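Local coordinates for type III CBASS phage resistance system CD-NTase-associated protein Cap8 (Pseudomonas aeruginosa, PDB 6P8P) that is a HORMA domain protein that probably takes part in regulating a bacterial cGAS-like enzyme in anti-phage immunity, at residues A[38-50]-A[113-125]. The protein carries 2 engineered substitutions. Sequence-based numbering, arbitrary orientation.
Sequences SELRAVTGVAASL and WVQSALKKHSSRI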
ATOM      1  N   SER A  38     -12.023  11.622  -1.879  1.00 17.87           N
ATOM      2  CA  SER A  38     -12.273  10.263  -1.394  1.00 16.45           C
ATOM      3  C   SER A  38     -11.445   9.245  -2.153  1.00 17.66           C
ATOM      4  O   SER A  38     -10.922   8.293  -1.554  1.00 19.69           O
ATOM      5  CB  SER A  38     -13.763   9.924  -1.510  1.00 20.56           C
ATOM      6  OG  SER A  38     -14.511  10.673  -0.559  1.00 29.30           O
ATOM      7  N   GLU A  39     -11.338   9.399  -3.477  1.00 17.04           N
ATOM      8  CA  GLU A  39     -10.552   8.441  -4.244  1.00 19.59           C
ATOM      9  C   GLU A  39      -9.067   8.542  -3.906  1.00 16.72           C
ATOM     10  O   GLU A  39      -8.394   7.516  -3.763  1.00 17.88           O
ATOM     11  CB  GLU A  39     -10.748   8.626  -5.738  1.00 25.01           C
ATOM     12  CG  GLU A  39     -12.022   7.986  -6.276  1.00 38.26           C
ATOM     13  CD  GLU A  39     -12.134   8.024  -7.799  1.00 48.77           C
ATOM     14  OE1 GLU A  39     -11.113   7.921  -8.511  1.00 30.89           O
ATOM     15  OE2 GLU A  39     -13.269   8.153  -8.297  1.00 49.61           O
ATOM     16  N   LEU A  40      -8.543   9.758  -3.798  1.00 17.63           N
ATOM     17  CA  LEU A  40      -7.139   9.915  -3.415  1.00 14.23           C
ATOM     18  C   LEU A  40      -6.862   9.303  -2.045  1.00 16.94           C
ATOM     19  O   LEU A  40      -5.833   8.641  -1.844  1.00 18.17           O
ATOM     20  CB  LEU A  40      -6.754  11.391  -3.432  1.00 14.01           C
ATOM     21  CG  LEU A  40      -6.269  11.942  -4.776  1.00 23.37           C
ATOM     22  CD1 LEU A  40      -7.281  11.889  -5.839  1.00 36.20           C
ATOM     23  CD2 LEU A  40      -5.855  13.418  -4.511  1.00 23.40           C
ATOM     24  N   ARG A  41      -7.770   9.498  -1.091  1.00 18.58           N
ATOM     25  CA  ARG A  41      -7.585   8.912   0.226  1.00 19.40           C
ATOM     26  C   ARG A  41      -7.739   7.401   0.174  1.00 18.45           C
ATOM     27  O   ARG A  41      -7.051   6.683   0.904  1.00 20.24           O
ATOM     28  CB  ARG A  41      -8.565   9.538   1.228  1.00 17.00           C
ATOM     29  CG  ARG A  41      -8.265  10.982   1.585  1.00 17.97           C
ATOM     30  CD  ARG A  41      -9.281  11.540   2.589  1.00 27.19           C
ATOM     31  NE  ARG A  41      -8.926  12.881   3.031  1.00 36.57           N
ATOM     32  CZ  ARG A  41      -9.747  13.708   3.688  1.00 55.49           C
ATOM     33  NH1 ARG A  41     -10.985  13.333   3.975  1.00 61.31           N
ATOM     34  NH2 ARG A  41      -9.335  14.916   4.050  1.00 32.97           N
ATOM     35  N   ALA A  42      -8.557   6.896  -0.744  1.00 17.70           N
ATOM     36  CA  ALA A  42      -8.764   5.444  -0.817  1.00 18.87           C
ATOM     37  C   ALA A  42      -7.501   4.688  -1.258  1.00 19.10           C
ATOM     38  O   ALA A  42      -7.340   3.505  -0.921  1.00 21.14           O
ATOM     39  CB  ALA A  42      -9.915   5.135  -1.773  1.00 21.26           C
ATOM     40  N   VAL A  43      -6.618   5.327  -2.026  1.00 14.87           N
ATOM     41  CA  VAL A  43      -5.409   4.688  -2.530  1.00 16.53           C
ATOM     42  C   VAL A  43      -4.206   4.972  -1.630  1.00 14.92           C
ATOM     43  O   VAL A  43      -3.070   4.753  -2.035  1.00 16.32           O
ATOM     44  CB  VAL A  43      -5.108   5.093  -3.978  1.00 19.55           C
ATOM     45  CG1 VAL A  43      -6.246   4.745  -4.903  1.00 21.46           C
ATOM     46  CG2 VAL A  43      -4.764   6.590  -4.042  1.00 17.57           C
ATOM     47  N   THR A  44      -4.445   5.442  -0.402  1.00 17.30           N
ATOM     48  CA  THR A  44      -3.352   5.848   0.479  1.00 18.74           C
ATOM     49  C   THR A  44      -2.350   4.730   0.696  1.00 17.28           C
ATOM     50  O   THR A  44      -1.133   4.964   0.709  1.00 19.19           O
ATOM     51  CB  THR A  44      -3.909   6.311   1.836  1.00 22.71           C
ATOM     52  OG1 THR A  44      -4.613   7.539   1.682  1.00 23.67           O
ATOM     53  CG2 THR A  44      -2.794   6.520   2.884  1.00 19.44           C
ATOM     54  N   GLY A  45      -2.828   3.495   0.878  1.00 20.91           N
ATOM     55  CA  GLY A  45      -1.886   2.407   1.108  1.00 19.45           C
ATOM     56  C   GLY A  45      -0.905   2.250  -0.044  1.00 16.13           C
ATOM     57  O   GLY A  45       0.313   2.120   0.151  1.00 20.05           O
ATOM     58  N   VAL A  46      -1.426   2.267  -1.267  1.00 15.31           N
ATOM     59  CA  VAL A  46      -0.573   2.122  -2.440  1.00 17.54           C
ATOM     60  C   VAL A  46       0.333   3.342  -2.577  1.00 18.38           C
ATOM     61  O   VAL A  46       1.546   3.228  -2.803  1.00 15.82           O
ATOM     62  CB  VAL A  46      -1.433   1.905  -3.704  1.00 20.70           C
ATOM     63  CG1 VAL A  46      -0.551   1.884  -4.933  1.00 22.27           C
ATOM     64  CG2 VAL A  46      -2.240   0.638  -3.582  1.00 29.26           C
ATOM     65  N   ALA A  47      -0.247   4.534  -2.469  1.00 15.83           N
ATOM     66  CA  ALA A  47       0.529   5.740  -2.720  1.00 15.27           C
ATOM     67  C   ALA A  47       1.641   5.908  -1.698  1.00 18.51           C
ATOM     68  O   ALA A  47       2.787   6.226  -2.053  1.00 16.13           O
ATOM     69  CB  ALA A  47      -0.404   6.946  -2.709  1.00 18.32           C
ATOM     70  N   ALA A  48       1.326   5.675  -0.418  1.00 16.27           N
ATOM     71  CA  ALA A  48       2.353   5.716   0.612  1.00 15.19           C
ATOM     72  C   ALA A  48       3.418   4.657   0.378  1.00 16.17           C
ATOM     73  O   ALA A  48       4.600   4.889   0.629  1.00 15.51           O
ATOM     74  CB  ALA A  48       1.703   5.566   1.989  1.00 17.00           C
ATOM     75  N   SER A  49       3.027   3.474  -0.081  1.00 15.69           N
ATOM     76  CA  SER A  49       4.025   2.454  -0.377  1.00 13.74           C
ATOM     77  C   SER A  49       5.034   2.943  -1.403  1.00 15.25           C
ATOM     78  O   SER A  49       6.244   2.740  -1.247  1.00 15.20           O
ATOM     79  CB  SER A  49       3.326   1.184  -0.892  1.00 15.41           C
ATOM     80  OG  SER A  49       4.251   0.158  -1.272  1.00 20.05           O
ATOM     81  N   LEU A  50       4.543   3.595  -2.449  1.00 15.86           N
ATOM     82  CA  LEU A  50       5.414   4.092  -3.507  1.00 14.36           C
ATOM     83  C   LEU A  50       6.303   5.223  -3.006  1.00 16.40           C
ATOM     84  O   LEU A  50       7.465   5.325  -3.398  1.00 15.60           O
ATOM     85  CB  LEU A  50       4.563   4.571  -4.691  1.00 14.07           C
ATOM     86  CG  LEU A  50       3.770   3.495  -5.414  1.00 16.35           C
ATOM     87  CD1 LEU A  50       2.757   4.141  -6.365  1.00 19.00           C
ATOM     88  CD2 LEU A  50       4.689   2.543  -6.136  1.00 19.10           C
ATOM     89  N   TRP A 113       1.315  -5.555  -9.122  1.00 19.93           N
ATOM     90  CA  TRP A 113       0.472  -5.468  -7.937  1.00 17.41           C
ATOM     91  C   TRP A 113      -0.074  -4.059  -7.754  1.00 17.05           C
ATOM     92  O   TRP A 113      -1.236  -3.889  -7.370  1.00 19.22           O
ATOM     93  CB  TRP A 113       1.228  -5.965  -6.698  1.00 20.17           C
ATOM     94  CG  TRP A 113       2.082  -5.007  -5.913  1.00 19.25           C
ATOM     95  CD1 TRP A 113       3.453  -4.924  -5.918  1.00 16.43           C
ATOM     96  CD2 TRP A 113       1.623  -4.055  -4.943  1.00 18.00           C
ATOM     97  NE1 TRP A 113       3.858  -3.949  -5.031  1.00 21.04           N
ATOM     98  CE2 TRP A 113       2.756  -3.403  -4.428  1.00 21.02           C
ATOM     99  CE3 TRP A 113       0.360  -3.672  -4.485  1.00 18.76           C
ATOM    100  CZ2 TRP A 113       2.664  -2.408  -3.451  1.00 21.18           C
ATOM    101  CZ3 TRP A 113       0.279  -2.706  -3.517  1.00 23.26           C
ATOM    102  CH2 TRP A 113       1.418  -2.068  -3.030  1.00 20.53           C
ATOM    103  N   VAL A 114       0.719  -3.044  -8.083  1.00 17.84           N
ATOM    104  CA  VAL A 114       0.271  -1.674  -7.848  1.00 14.76           C
ATOM    105  C   VAL A 114      -0.904  -1.331  -8.742  1.00 16.87           C
ATOM    106  O   VAL A 114      -1.867  -0.714  -8.289  1.00 16.47           O
ATOM    107  CB  VAL A 114       1.448  -0.709  -8.027  1.00 14.30           C
ATOM    108  CG1 VAL A 114       0.944   0.720  -8.098  1.00 18.00           C
ATOM    109  CG2 VAL A 114       2.405  -0.886  -6.885  1.00 16.11           C
ATOM    110  N   GLN A 115      -0.835  -1.669 -10.034  1.00 17.62           N
ATOM    111  CA  GLN A 115      -1.930  -1.307 -10.927  1.00 16.03           C
ATOM    112  C   GLN A 115      -3.213  -2.024 -10.535  1.00 21.48           C
ATOM    113  O   GLN A 115      -4.293  -1.422 -10.555  1.00 20.22           O
ATOM    114  CB  GLN A 115      -1.550  -1.596 -12.386  1.00 16.69           C
ATOM    115  CG  GLN A 115      -0.396  -0.706 -12.859  1.00 19.12           C
ATOM    116  CD  GLN A 115      -0.090  -0.820 -14.342  1.00 30.08           C
ATOM    117  OE1 GLN A 115       0.202   0.179 -15.026  1.00 30.64           O
ATOM    118  NE2 GLN A 115      -0.132  -2.035 -14.847  1.00 21.07           N
ATOM    119  N   SER A 116      -3.107  -3.296 -10.117  1.00 20.96           N
ATOM    120  CA  SER A 116      -4.284  -4.012  -9.631  1.00 19.16           C
ATOM    121  C   SER A 116      -4.848  -3.386  -8.365  1.00 19.17           C
ATOM    122  O   SER A 116      -6.065  -3.280  -8.213  1.00 24.79           O
ATOM    123  CB  SER A 116      -3.942  -5.485  -9.384  1.00 26.52           C
ATOM    124  OG  SER A 116      -3.655  -6.139 -10.591  1.00 29.47           O
ATOM    125  N   ALA A 117      -3.986  -3.014  -7.425  1.00 19.25           N
ATOM    126  CA  ALA A 117      -4.436  -2.393  -6.188  1.00 20.69           C
ATOM    127  C   ALA A 117      -5.130  -1.071  -6.453  1.00 20.82           C
ATOM    128  O   ALA A 117      -6.118  -0.742  -5.790  1.00 22.73           O
ATOM    129  CB  ALA A 117      -3.257  -2.198  -5.240  1.00 20.12           C
ATOM    130  N   LEU A 118      -4.613  -0.278  -7.389  1.00 19.33           N
ATOM    131  CA  LEU A 118      -5.257   0.993  -7.691  1.00 16.59           C
ATOM    132  C   LEU A 118      -6.617   0.779  -8.338  1.00 18.66           C
ATOM    133  O   LEU A 118      -7.568   1.525  -8.062  1.00 20.32           O
ATOM    134  CB  LEU A 118      -4.372   1.821  -8.619  1.00 17.83           C
ATOM    135  CG  LEU A 118      -3.133   2.397  -7.984  1.00 15.95           C
ATOM    136  CD1 LEU A 118      -2.275   3.152  -9.019  1.00 16.08           C
ATOM    137  CD2 LEU A 118      -3.452   3.374  -6.848  1.00 15.85           C
ATOM    138  N   LYS A 119      -6.712  -0.218  -9.219  1.00 22.16           N
ATOM    139  CA  LYS A 119      -7.932  -0.458  -9.978  1.00 24.79           C
ATOM    140  C   LYS A 119      -9.099  -0.775  -9.065  1.00 33.68           C
ATOM    141  O   LYS A 119     -10.255  -0.561  -9.451  1.00 30.07           O
ATOM    142  CB  LYS A 119      -7.688  -1.580 -10.979  1.00 28.80           C
ATOM    143  CG  LYS A 119      -8.885  -1.967 -11.817  1.00 41.48           C
ATOM    144  CD  LYS A 119      -8.505  -3.087 -12.788  1.00 57.55           C
ATOM    145  CE  LYS A 119      -9.697  -3.970 -13.142  1.00 68.92           C
ATOM    146  NZ  LYS A 119      -9.263  -5.184 -13.887  1.00 70.54           N
ATOM    147  N   LYS A 120      -8.819  -1.228  -7.847  1.00 24.90           N
ATOM    148  CA  LYS A 120      -9.898  -1.496  -6.909  1.00 29.90           C
ATOM    149  C   LYS A 120     -10.626  -0.220  -6.510  1.00 34.20           C
ATOM    150  O   LYS A 120     -11.805  -0.269  -6.150  1.00 28.55           O
ATOM    151  CB  LYS A 120      -9.359  -2.150  -5.632  1.00 26.08           C
ATOM    152  CG  LYS A 120      -8.588  -3.442  -5.791  1.00 49.90           C
ATOM    153  CD  LYS A 120      -8.242  -4.039  -4.400  1.00 58.45           C
ATOM    154  CE  LYS A 120      -9.337  -3.769  -3.349  1.00 69.66           C
ATOM    155  NZ  LYS A 120      -9.055  -4.268  -1.977  1.00 73.40           N
ATOM    156  N   HIS A 121      -9.930   0.923  -6.520  1.00 21.94           N
ATOM    157  CA  HIS A 121     -10.463   2.139  -5.948  1.00 20.07           C
ATOM    158  C   HIS A 121     -10.771   3.222  -6.965  1.00 20.40           C
ATOM    159  O   HIS A 121     -11.494   4.162  -6.630  1.00 24.67           O
ATOM    160  CB  HIS A 121      -9.474   2.754  -4.938  1.00 26.93           C
ATOM    161  CG  HIS A 121      -9.071   1.827  -3.845  1.00 21.40           C
ATOM    162  ND1 HIS A 121      -9.934   1.455  -2.841  1.00 25.88           N
ATOM    163  CD2 HIS A 121      -7.887   1.225  -3.571  1.00 26.98           C
ATOM    164  CE1 HIS A 121      -9.315   0.623  -2.018  1.00 26.46           C
ATOM    165  NE2 HIS A 121      -8.068   0.475  -2.434  1.00 30.98           N
ATOM    166  N   SER A 122     -10.203   3.141  -8.163  1.00 25.95           N
ATOM    167  CA  SER A 122     -10.237   4.278  -9.065  1.00 24.66           C
ATOM    168  C   SER A 122      -9.906   3.811 -10.469  1.00 21.36           C
ATOM    169  O   SER A 122      -9.088   2.916 -10.662  1.00 21.45           O
ATOM    170  CB  SER A 122      -9.242   5.364  -8.593  1.00 24.21           C
ATOM    171  OG  SER A 122      -9.156   6.452  -9.499  1.00 24.72           O
ATOM    172  N   SER A 123     -10.514   4.466 -11.450  1.00 22.26           N
ATOM    173  CA  SER A 123     -10.051   4.377 -12.829  1.00 24.71           C
ATOM    174  C   SER A 123      -9.271   5.623 -13.245  1.00 23.85           C
ATOM    175  O   SER A 123      -8.623   5.616 -14.295  1.00 27.57           O
ATOM    176  CB  SER A 123     -11.239   4.162 -13.764  1.00 34.71           C
ATOM    177  OG  SER A 123     -12.091   5.285 -13.763  1.00 34.72           O
ATOM    178  N   ARG A 124      -9.283   6.665 -12.421  1.00 23.03           N
ATOM    179  CA  ARG A 124      -8.601   7.908 -12.756  1.00 19.54           C
ATOM    180  C   ARG A 124      -7.183   7.944 -12.219  1.00 24.06           C
ATOM    181  O   ARG A 124      -6.323   8.661 -12.779  1.00 20.34           O
ATOM    182  CB  ARG A 124      -9.377   9.113 -12.214  1.00 16.79           C
ATOM    183  CG  ARG A 124     -10.783   9.252 -12.829  1.00 22.57           C
ATOM    184  CD  ARG A 124     -11.542  10.407 -12.238  1.00 25.29           C
ATOM    185  NE  ARG A 124     -12.850  10.559 -12.871  1.00 29.62           N
ATOM    186  CZ  ARG A 124     -13.057  11.198 -14.011  1.00 32.11           C
ATOM    187  NH1 ARG A 124     -12.040  11.744 -14.644  1.00 26.44           N
ATOM    188  NH2 ARG A 124     -14.277  11.275 -14.519  1.00 50.11           N
ATOM    189  N   ILE A 125      -6.924   7.209 -11.139  1.00 18.33           N
ATOM    190  CA  ILE A 125      -5.592   7.155 -10.551  1.00 17.96           C
ATOM    191  C   ILE A 125      -4.923   5.907 -11.089  1.00 19.55           C
ATOM    192  O   ILE A 125      -5.390   4.792 -10.835  1.00 20.50           O
ATOM    193  CB  ILE A 125      -5.626   7.134  -9.019  1.00 15.85           C
ATOM    194  CG1 ILE A 125      -6.346   8.354  -8.476  1.00 18.42           C
ATOM    195  CG2 ILE A 125      -4.174   7.022  -8.458  1.00 15.15           C
ATOM    196  CD1 ILE A 125      -6.785   8.157  -7.034  1.00 18.48           C
TER
HETATM  197  O   HOH W   1     -12.329   6.645 -10.705  1.00 36.00           O
HETATM  198  O   HOH W   2     -13.747   5.092  -8.766  1.00 39.84           O
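Glu-39 and Ser-122 form the polar end of this contact. Extended beyond CG, the glutamate chain lets Ser-122 OG donate a 2.6 Å hydrogen bond to Glu-39 OE1, on the anti side and 29° out of the carboxylate plane. The same hydroxyl accepts from the backbone N of Arg-124 and Ile-125, both 2.9 Å from Ser-122 OG, an ST turn and ST motif that fix its rotation. One water links Glu-39 OE1 to Ser-123 N; another bonds weakly to Glu-39 OE2 and also to His-121 O. Leu-40 crosses Ile-125 at about a right angle, CD1 meeting CD1. Ala-42 sets its carbonyl O over the centre of one His-121 face, 3.4 Å above the plane. Val-43, at the kink, divides its methyls: CG1 packs 3.7 Å from Leu-118 CD2, and CG2 meets Ile-125 CD1 tip to tip. Val-46 is a knob in the hole of Trp-113, Val-114, Ala-117 and Leu-118. Its CG1, anti to the backbone N (chi1 175°), faces Val-114 CG1, and CG2 presses tightly on Ala-117 CB at 3.4 Å. Ser-49 OG lies at the indole edge, 3.7 Å from Trp-113 CZ2, and hydrogen-bonds Ser-49 of the second subunit. Helices 44-50 and 113-119 run roughly antiparallel, at 150°, their axes approaching to 9.8 Å. Helix 111-119 links the adjacent parallel strands 101-106 and 125-129 as a beta-alpha-beta crossover, and helix 44-52 packs on it; Cys-106 meets Leu-50 and Val-114, Ala-127 meets Val-114 and Leu-118, and Trp-21 of helix 17-29 touches Val-43.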